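Local coordinates for protein lantibiotic dehydratase (Microbispora corallina, PDB 5EHK) that is a tRNA-dependent lantibiotic dehydratase that takes part in NAI-107 biosynthesis, probably dehydrating serine and threonine residues of the precursor peptide by way of glutamylation from glutamyl-tRNA, at residues A[813-826]-A[898-911]. Sequence-based numbering, arbitrary orientation.
Sequences TGAGGPWLYLRLRV and LLAGHELGQYDPEY
Leu822, Arg823 and Leu824 pair antiparallel with Leu904, Glu903 and His902, the short strand axes approaching to 4.7 Å with an angle of 147° between their directions. Arg823 and Glu903 are the hydrogen-bonded pair: Arg823 N reaches Glu903 O at 2.9 Å, and Glu903 N answers to Arg823 O. Gly905 N to Tyr821 O extends the pattern at one end. At the other, Arg825 N bonds Gly901 O, but Arg825 O takes Ala900 N, where the regular pairing ends and Arg825 sits at the centre of an inverse gamma turn.

On the face carrying Arg823 and Glu903, one carboxylate serves two arginines. Arg825 meets it side-on, NE to Glu903 OE2 at 3.0 Å and NH2 to Glu903 OE1 at 3.1 Å, both on syn lone pairs. Arg823 NH1 approaches the same OE1 nearly along its C-O axis at 3.1 Å, so three N-H groups hold the carboxylate and would be expected to stabilise its negative charge. The bend of Arg825 at chi2 brings its guanidinium back alongside Glu903. The other face carries Leu822, Leu824, Leu904 and His902; there Leu822 CD2 lies 3.4 Å from Leu904 CD2, the two side chains pointing the same way, and His902 NE2 bonds the backbone N of Ala815 of the second subunit.

Beyond the ladder, Tyr907 turns its edge to two ring faces: CD2 lies over the centre of the Trp819 ring system and CD1 over the rim of Tyr821, with planes at 69° and 64°, two T-shaped pairs. Gln906 NE2 donates to Thr813 O at 2.8 Å.

In the C-terminal part of the chain, strand 819-824 lies between strands 864-872 and 902-905; helix 875-895 packs on Leu820 and His902, and Asp861 also salt-bridges Arg825. Leu904 and Gly905 pair antiparallel with a strand of the second subunit, extending the sheet across the dimer interface.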
ATOM      1  N   THR A 813     -20.429  26.980   5.880  1.00 30.84           N
ATOM      2  CA  THR A 813     -21.198  27.059   7.119  1.00 34.07           C
ATOM      3  C   THR A 813     -20.521  26.224   8.205  1.00 33.67           C
ATOM      4  O   THR A 813     -19.553  25.532   7.905  1.00 41.24           O
ATOM      5  CB  THR A 813     -22.633  26.560   6.881  1.00 40.46           C
ATOM      6  OG1 THR A 813     -23.332  26.464   8.130  1.00 47.62           O
ATOM      7  CG2 THR A 813     -22.612  25.204   6.186  1.00 33.19           C
ATOM      8  N   GLY A 814     -20.999  26.265   9.452  1.00 27.94           N
ATOM      9  CA  GLY A 814     -20.316  25.503  10.491  1.00 27.58           C
ATOM     10  C   GLY A 814     -20.989  25.150  11.809  1.00 29.04           C
ATOM     11  O   GLY A 814     -22.180  24.851  11.866  1.00 41.75           O
ATOM     12  N   ALA A 815     -20.207  25.157  12.885  1.00 28.32           N
ATOM     13  CA  ALA A 815     -20.733  24.802  14.196  1.00 35.15           C
ATOM     14  C   ALA A 815     -21.713  25.855  14.768  1.00 39.57           C
ATOM     15  O   ALA A 815     -22.375  25.615  15.780  1.00 38.70           O
ATOM     16  CB  ALA A 815     -19.613  24.461  15.170  1.00 20.50           C
ATOM     17  N   GLY A 816     -21.781  27.028  14.146  1.00 40.79           N
ATOM     18  CA  GLY A 816     -22.879  27.957  14.405  1.00 56.57           C
ATOM     19  C   GLY A 816     -24.258  27.288  14.400  1.00 47.35           C
ATOM     20  O   GLY A 816     -24.828  27.005  15.461  1.00 42.73           O
ATOM     21  N   GLY A 817     -24.797  27.022  13.212  1.00 40.24           N
ATOM     22  CA  GLY A 817     -25.870  26.050  13.115  1.00 45.81           C
ATOM     23  C   GLY A 817     -27.200  26.304  12.429  1.00 46.22           C
ATOM     24  O   GLY A 817     -28.216  26.447  13.098  1.00 43.20           O
ATOM     25  N   PRO A 818     -27.220  26.314  11.086  1.00 55.47           N
ATOM     26  CA  PRO A 818     -28.528  26.000  10.490  1.00 56.02           C
ATOM     27  C   PRO A 818     -28.690  24.469  10.474  1.00 44.80           C
ATOM     28  O   PRO A 818     -29.762  23.935  10.756  1.00 34.23           O
ATOM     29  CB  PRO A 818     -28.418  26.561   9.069  1.00 41.99           C
ATOM     30  CG  PRO A 818     -26.963  26.517   8.750  1.00 47.15           C
ATOM     31  CD  PRO A 818     -26.193  26.612  10.070  1.00 50.29           C
ATOM     32  N   TRP A 819     -27.596  23.783  10.159  1.00 41.61           N
ATOM     33  CA  TRP A 819     -27.547  22.332  10.153  1.00 41.94           C
ATOM     34  C   TRP A 819     -26.809  21.745  11.376  1.00 42.05           C
ATOM     35  O   TRP A 819     -25.718  22.198  11.744  1.00 45.86           O
ATOM     36  CB  TRP A 819     -26.834  21.841   8.888  1.00 43.11           C
ATOM     37  CG  TRP A 819     -27.057  22.664   7.638  1.00 51.91           C
ATOM     38  CD1 TRP A 819     -26.269  23.689   7.177  1.00 52.29           C
ATOM     39  CD2 TRP A 819     -28.090  22.481   6.656  1.00 52.86           C
ATOM     40  NE1 TRP A 819     -26.774  24.181   5.994  1.00 54.07           N
ATOM     41  CE2 TRP A 819     -27.885  23.453   5.646  1.00 54.97           C
ATOM     42  CE3 TRP A 819     -29.178  21.601   6.536  1.00 40.26           C
ATOM     43  CZ2 TRP A 819     -28.727  23.561   4.530  1.00 48.65           C
ATOM     44  CZ3 TRP A 819     -30.013  21.710   5.429  1.00 37.07           C
ATOM     45  CH2 TRP A 819     -29.785  22.686   4.444  1.00 46.08           C
ATOM     46  N   LEU A 820     -27.411  20.720  11.973  1.00 29.11           N
ATOM     47  CA  LEU A 820     -26.719  19.790  12.850  1.00 21.01           C
ATOM     48  C   LEU A 820     -26.367  18.532  12.035  1.00 21.94           C
ATOM     49  O   LEU A 820     -27.271  17.857  11.524  1.00 18.99           O
ATOM     50  CB  LEU A 820     -27.665  19.424  13.970  1.00 18.79           C
ATOM     51  CG  LEU A 820     -27.137  18.782  15.234  1.00 24.64           C
ATOM     52  CD1 LEU A 820     -25.920  19.556  15.730  1.00 28.22           C
ATOM     53  CD2 LEU A 820     -28.257  18.819  16.274  1.00 26.37           C
ATOM     54  N   TYR A 821     -25.073  18.242  11.861  1.00 18.90           N
ATOM     55  CA  TYR A 821     -24.643  17.073  11.065  1.00 16.65           C
ATOM     56  C   TYR A 821     -23.836  16.064  11.895  1.00 21.21           C
ATOM     57  O   TYR A 821     -22.670  16.301  12.224  1.00 22.65           O
ATOM     58  CB  TYR A 821     -23.838  17.539   9.864  1.00 17.96           C
ATOM     59  CG  TYR A 821     -23.837  16.610   8.678  1.00 25.02           C
ATOM     60  CD1 TYR A 821     -24.940  15.798   8.399  1.00 21.66           C
ATOM     61  CD2 TYR A 821     -22.790  16.642   7.742  1.00 24.37           C
ATOM     62  CE1 TYR A 821     -24.969  14.972   7.254  1.00 20.03           C
ATOM     63  CE2 TYR A 821     -22.814  15.837   6.593  1.00 18.61           C
ATOM     64  CZ  TYR A 821     -23.905  15.002   6.350  1.00 20.37           C
ATOM     65  OH  TYR A 821     -23.934  14.189   5.216  1.00 20.15           O
ATOM     66  N   LEU A 822     -24.462  14.936  12.221  1.00 18.56           N
ATOM     67  CA  LEU A 822     -23.858  13.916  13.072  1.00 12.01           C
ATOM     68  C   LEU A 822     -23.184  12.813  12.296  1.00 11.93           C
ATOM     69  O   LEU A 822     -23.738  12.307  11.320  1.00 12.28           O
ATOM     70  CB  LEU A 822     -24.939  13.276  13.914  1.00 14.28           C
ATOM     71  CG  LEU A 822     -25.517  14.151  15.002  1.00 15.63           C
ATOM     72  CD1 LEU A 822     -26.867  13.592  15.379  1.00 16.01           C
ATOM     73  CD2 LEU A 822     -24.579  14.099  16.174  1.00 13.46           C
ATOM     74  N   ARG A 823     -22.001  12.404  12.756  1.00 14.57           N
ATOM     75  CA  ARG A 823     -21.372  11.181  12.253  1.00 11.81           C
ATOM     76  C   ARG A 823     -21.417  10.069  13.273  1.00  9.12           C
ATOM     77  O   ARG A 823     -20.821  10.160  14.336  1.00 10.25           O
ATOM     78  CB  ARG A 823     -19.949  11.442  11.874  1.00 16.27           C
ATOM     79  CG  ARG A 823     -19.814  12.541  10.877  1.00 19.50           C
ATOM     80  CD  ARG A 823     -18.403  12.498  10.346  1.00 30.14           C
ATOM     81  NE  ARG A 823     -18.090  13.697   9.588  1.00 33.66           N
ATOM     82  CZ  ARG A 823     -16.971  14.380   9.763  1.00 28.97           C
ATOM     83  NH1 ARG A 823     -16.094  13.973  10.692  1.00 26.49           N
ATOM     84  NH2 ARG A 823     -16.750  15.464   9.031  1.00 23.46           N
ATOM     85  N   LEU A 824     -22.149   9.022  12.952  1.00  7.79           N
ATOM     86  CA  LEU A 824     -22.355   7.955  13.906  1.00  9.31           C
ATOM     87  C   LEU A 824     -21.558   6.741  13.484  1.00 11.41           C
ATOM     88  O   LEU A 824     -21.808   6.149  12.427  1.00 11.76           O
ATOM     89  CB  LEU A 824     -23.849   7.655  14.045  1.00 10.52           C
ATOM     90  CG  LEU A 824     -24.699   8.901  14.324  1.00  7.99           C
ATOM     91  CD1 LEU A 824     -26.189   8.564  14.333  1.00  7.76           C
ATOM     92  CD2 LEU A 824     -24.281   9.524  15.625  1.00  5.18           C
ATOM     93  N   ARG A 825     -20.556   6.404  14.296  1.00 13.74           N
ATOM     94  CA  ARG A 825     -19.630   5.323  13.955  1.00 13.29           C
ATOM     95  C   ARG A 825     -20.266   3.982  14.273  1.00  7.37           C
ATOM     96  O   ARG A 825     -19.913   3.328  15.221  1.00  7.07           O
ATOM     97  CB  ARG A 825     -18.286   5.501  14.668  1.00 10.11           C
ATOM     98  CG  ARG A 825     -17.601   6.836  14.369  1.00 12.15           C
ATOM     99  CD  ARG A 825     -16.903   6.841  13.021  1.00 21.72           C
ATOM    100  NE  ARG A 825     -16.736   8.182  12.454  1.00 27.11           N
ATOM    101  CZ  ARG A 825     -16.221   8.417  11.245  1.00 27.11           C
ATOM    102  NH1 ARG A 825     -15.822   7.390  10.485  1.00 20.96           N
ATOM    103  NH2 ARG A 825     -16.102   9.669  10.795  1.00 24.12           N
ATOM    104  N   VAL A 826     -21.234   3.616  13.458  1.00  8.75           N
ATOM    105  CA  VAL A 826     -21.914   2.352  13.549  1.00 10.71           C
ATOM    106  C   VAL A 826     -21.342   1.558  12.404  1.00 11.88           C
ATOM    107  O   VAL A 826     -21.538   1.916  11.261  1.00 13.79           O
ATOM    108  CB  VAL A 826     -23.448   2.550  13.335  1.00 10.41           C
ATOM    109  CG1 VAL A 826     -24.191   1.228  13.373  1.00  9.18           C
ATOM    110  CG2 VAL A 826     -24.026   3.519  14.366  1.00  7.74           C
ATOM    111  N   LEU A 898     -23.549  -0.010  20.719  1.00 17.03           N
ATOM    112  CA  LEU A 898     -24.282   0.128  19.454  1.00 12.46           C
ATOM    113  C   LEU A 898     -23.520   0.989  18.434  1.00 10.61           C
ATOM    114  O   LEU A 898     -23.697   0.855  17.221  1.00  8.68           O
ATOM    115  CB  LEU A 898     -25.693   0.661  19.704  1.00 10.07           C
ATOM    116  CG  LEU A 898     -26.716  -0.331  20.255  1.00 11.20           C
ATOM    117  CD1 LEU A 898     -27.872   0.408  20.873  1.00 15.24           C
ATOM    118  CD2 LEU A 898     -27.235  -1.282  19.183  1.00 13.36           C
ATOM    119  N   LEU A 899     -22.638   1.844  18.930  1.00  9.44           N
ATOM    120  CA  LEU A 899     -21.807   2.656  18.043  1.00  9.51           C
ATOM    121  C   LEU A 899     -20.540   2.986  18.817  1.00 10.39           C
ATOM    122  O   LEU A 899     -20.548   2.996  20.057  1.00 11.67           O
ATOM    123  CB  LEU A 899     -22.530   3.945  17.613  1.00  9.80           C
ATOM    124  CG  LEU A 899     -22.579   5.083  18.646  1.00  6.98           C
ATOM    125  CD1 LEU A 899     -23.015   6.383  18.022  1.00  7.73           C
ATOM    126  CD2 LEU A 899     -23.502   4.704  19.775  1.00  7.10           C
ATOM    127  N   ALA A 900     -19.447   3.214  18.099  1.00 11.23           N
ATOM    128  CA  ALA A 900     -18.144   3.396  18.747  1.00 13.17           C
ATOM    129  C   ALA A 900     -17.968   4.845  19.153  1.00 11.60           C
ATOM    130  O   ALA A 900     -17.147   5.163  20.014  1.00 14.09           O
ATOM    131  CB  ALA A 900     -16.993   2.945  17.846  1.00  6.70           C
ATOM    132  N   GLY A 901     -18.698   5.733  18.493  1.00  8.06           N
ATOM    133  CA  GLY A 901     -18.528   7.138  18.782  1.00  9.95           C
ATOM    134  C   GLY A 901     -19.262   8.038  17.821  1.00 12.84           C
ATOM    135  O   GLY A 901     -19.804   7.580  16.797  1.00 11.94           O
ATOM    136  N   HIS A 902     -19.273   9.328  18.135  1.00 10.46           N
ATOM    137  CA  HIS A 902     -19.907  10.266  17.255  1.00 10.25           C
ATOM    138  C   HIS A 902     -19.101  11.530  17.174  1.00 15.06           C
ATOM    139  O   HIS A 902     -18.432  11.891  18.142  1.00 16.29           O
ATOM    140  CB  HIS A 902     -21.307  10.586  17.741  1.00  9.69           C
ATOM    141  CG  HIS A 902     -21.361  11.230  19.088  1.00 12.37           C
ATOM    142  ND1 HIS A 902     -21.245  10.517  20.261  1.00 14.93           N
ATOM    143  CD2 HIS A 902     -21.567  12.519  19.452  1.00 13.66           C
ATOM    144  CE1 HIS A 902     -21.367  11.338  21.291  1.00 11.10           C
ATOM    145  NE2 HIS A 902     -21.565  12.558  20.828  1.00 13.86           N
ATOM    146  N   GLU A 903     -19.167  12.194  16.016  1.00 15.48           N
ATOM    147  CA  GLU A 903     -18.656  13.557  15.856  1.00 14.29           C
ATOM    148  C   GLU A 903     -19.688  14.502  15.262  1.00 13.59           C
ATOM    149  O   GLU A 903     -20.720  14.074  14.749  1.00 13.89           O
ATOM    150  CB  GLU A 903     -17.415  13.588  14.977  1.00 16.50           C
ATOM    151  CG  GLU A 903     -16.400  12.529  15.280  1.00 15.72           C
ATOM    152  CD  GLU A 903     -16.385  11.488  14.201  1.00 28.17           C
ATOM    153  OE1 GLU A 903     -16.346  11.873  12.999  1.00 35.20           O
ATOM    154  OE2 GLU A 903     -16.436  10.288  14.550  1.00 29.59           O
ATOM    155  N   LEU A 904     -19.412  15.797  15.349  1.00 13.50           N
ATOM    156  CA  LEU A 904     -20.219  16.794  14.658  1.00 14.30           C
ATOM    157  C   LEU A 904     -19.411  17.402  13.530  1.00 17.43           C
ATOM    158  O   LEU A 904     -18.349  17.958  13.778  1.00 19.01           O
ATOM    159  CB  LEU A 904     -20.650  17.861  15.645  1.00 13.99           C
ATOM    160  CG  LEU A 904     -21.654  17.193  16.583  1.00 18.15           C
ATOM    161  CD1 LEU A 904     -21.805  17.918  17.904  1.00 24.24           C
ATOM    162  CD2 LEU A 904     -22.973  17.110  15.866  1.00 17.71           C
ATOM    163  N   GLY A 905     -19.885  17.286  12.291  1.00 18.12           N
ATOM    164  CA  GLY A 905     -19.126  17.804  11.161  1.00 15.81           C
ATOM    165  C   GLY A 905     -19.886  18.848  10.367  1.00 17.08           C
ATOM    166  O   GLY A 905     -21.088  19.004  10.556  1.00 20.30           O
ATOM    167  N   GLN A 906     -19.208  19.528   9.445  1.00 15.86           N
ATOM    168  CA  GLN A 906     -19.844  20.580   8.643  1.00 11.41           C
ATOM    169  C   GLN A 906     -20.676  19.999   7.534  1.00 15.14           C
ATOM    170  O   GLN A 906     -20.299  18.999   6.938  1.00 19.53           O
ATOM    171  CB  GLN A 906     -18.791  21.490   8.037  1.00 15.97           C
ATOM    172  CG  GLN A 906     -18.113  22.427   9.018  1.00 16.33           C
ATOM    173  CD  GLN A 906     -16.885  23.064   8.410  1.00 15.98           C
ATOM    174  OE1 GLN A 906     -15.842  22.432   8.346  1.00 13.28           O
ATOM    175  NE2 GLN A 906     -16.999  24.317   7.966  1.00 15.59           N
ATOM    176  N   TYR A 907     -21.825  20.605   7.249  1.00 23.50           N
ATOM    177  CA  TYR A 907     -22.629  20.132   6.124  1.00 22.52           C
ATOM    178  C   TYR A 907     -22.472  21.046   4.896  1.00 23.41           C
ATOM    179  O   TYR A 907     -22.871  22.204   4.918  1.00 24.60           O
ATOM    180  CB  TYR A 907     -24.087  20.009   6.549  1.00 22.98           C
ATOM    181  CG  TYR A 907     -24.968  19.469   5.461  1.00 27.89           C
ATOM    182  CD1 TYR A 907     -24.677  18.259   4.840  1.00 22.92           C
ATOM    183  CD2 TYR A 907     -26.067  20.192   5.018  1.00 28.87           C
ATOM    184  CE1 TYR A 907     -25.475  17.770   3.837  1.00 23.77           C
ATOM    185  CE2 TYR A 907     -26.868  19.714   4.016  1.00 27.35           C
ATOM    186  CZ  TYR A 907     -26.571  18.507   3.429  1.00 27.86           C
ATOM    187  OH  TYR A 907     -27.383  18.055   2.415  1.00 33.22           O
ATOM    188  N   ASP A 908     -21.896  20.524   3.819  1.00 30.55           N
ATOM    189  CA  ASP A 908     -21.868  21.275   2.567  1.00 35.25           C
ATOM    190  C   ASP A 908     -22.855  20.691   1.576  1.00 30.11           C
ATOM    191  O   ASP A 908     -22.504  19.760   0.878  1.00 34.26           O
ATOM    192  CB  ASP A 908     -20.461  21.260   1.959  1.00 48.18           C
ATOM    193  CG  ASP A 908     -20.384  22.018   0.622  1.00 58.06           C
ATOM    194  OD1 ASP A 908     -21.311  22.818   0.324  1.00 50.43           O
ATOM    195  OD2 ASP A 908     -19.386  21.826  -0.121  1.00 61.06           O
ATOM    196  N   PRO A 909     -24.083  21.242   1.507  1.00 30.63           N
ATOM    197  CA  PRO A 909     -25.121  20.756   0.581  1.00 32.93           C
ATOM    198  C   PRO A 909     -24.730  20.985  -0.875  1.00 34.88           C
ATOM    199  O   PRO A 909     -24.291  22.081  -1.227  1.00 37.69           O
ATOM    200  CB  PRO A 909     -26.335  21.629   0.921  1.00 27.09           C
ATOM    201  CG  PRO A 909     -25.739  22.897   1.441  1.00 30.76           C
ATOM    202  CD  PRO A 909     -24.493  22.483   2.186  1.00 30.13           C
ATOM    203  N   GLU A 910     -24.853  19.964  -1.707  1.00 31.60           N
ATOM    204  CA  GLU A 910     -24.448  20.097  -3.100  1.00 36.27           C
ATOM    205  C   GLU A 910     -25.664  20.197  -4.040  1.00 34.74           C
ATOM    206  O   GLU A 910     -25.930  19.289  -4.832  1.00 32.03           O
ATOM    207  CB  GLU A 910     -23.515  18.952  -3.501  1.00 44.71           C
ATOM    208  CG  GLU A 910     -23.937  17.576  -2.971  1.00 48.01           C
ATOM    209  CD  GLU A 910     -22.816  16.546  -3.053  1.00 61.46           C
ATOM    210  OE1 GLU A 910     -21.623  16.936  -2.961  1.00 49.04           O
ATOM    211  OE2 GLU A 910     -23.134  15.342  -3.216  1.00 68.68           O
ATOM    212  N   TYR A 911     -26.412  21.290  -3.938  1.00 29.40           N
ATOM    213  CA  TYR A 911     -27.650  21.424  -4.699  1.00 22.92           C
ATOM    214  C   TYR A 911     -27.436  21.381  -6.202  1.00 28.09           C
ATOM    215  O   TYR A 911     -28.349  21.035  -6.943  1.00 31.85           O
ATOM    216  CB  TYR A 911     -28.361  22.697  -4.304  1.00 18.29           C
ATOM    217  CG  TYR A 911     -28.851  22.640  -2.886  1.00 23.14           C
ATOM    218  CD1 TYR A 911     -29.527  21.520  -2.410  1.00 18.83           C
ATOM    219  CD2 TYR A 911     -28.609  23.682  -2.008  1.00 22.65           C
ATOM    220  CE1 TYR A 911     -29.971  21.460  -1.124  1.00 18.29           C
ATOM    221  CE2 TYR A 911     -29.037  23.622  -0.706  1.00 20.27           C
ATOM    222  CZ  TYR A 911     -29.722  22.513  -0.265  1.00 22.87           C
ATOM    223  OH  TYR A 911     -30.159  22.469   1.049  1.00 24.28           O
TER
HETATM  224  O   HOH W   1     -22.460  20.315  12.250  1.00 22.95           O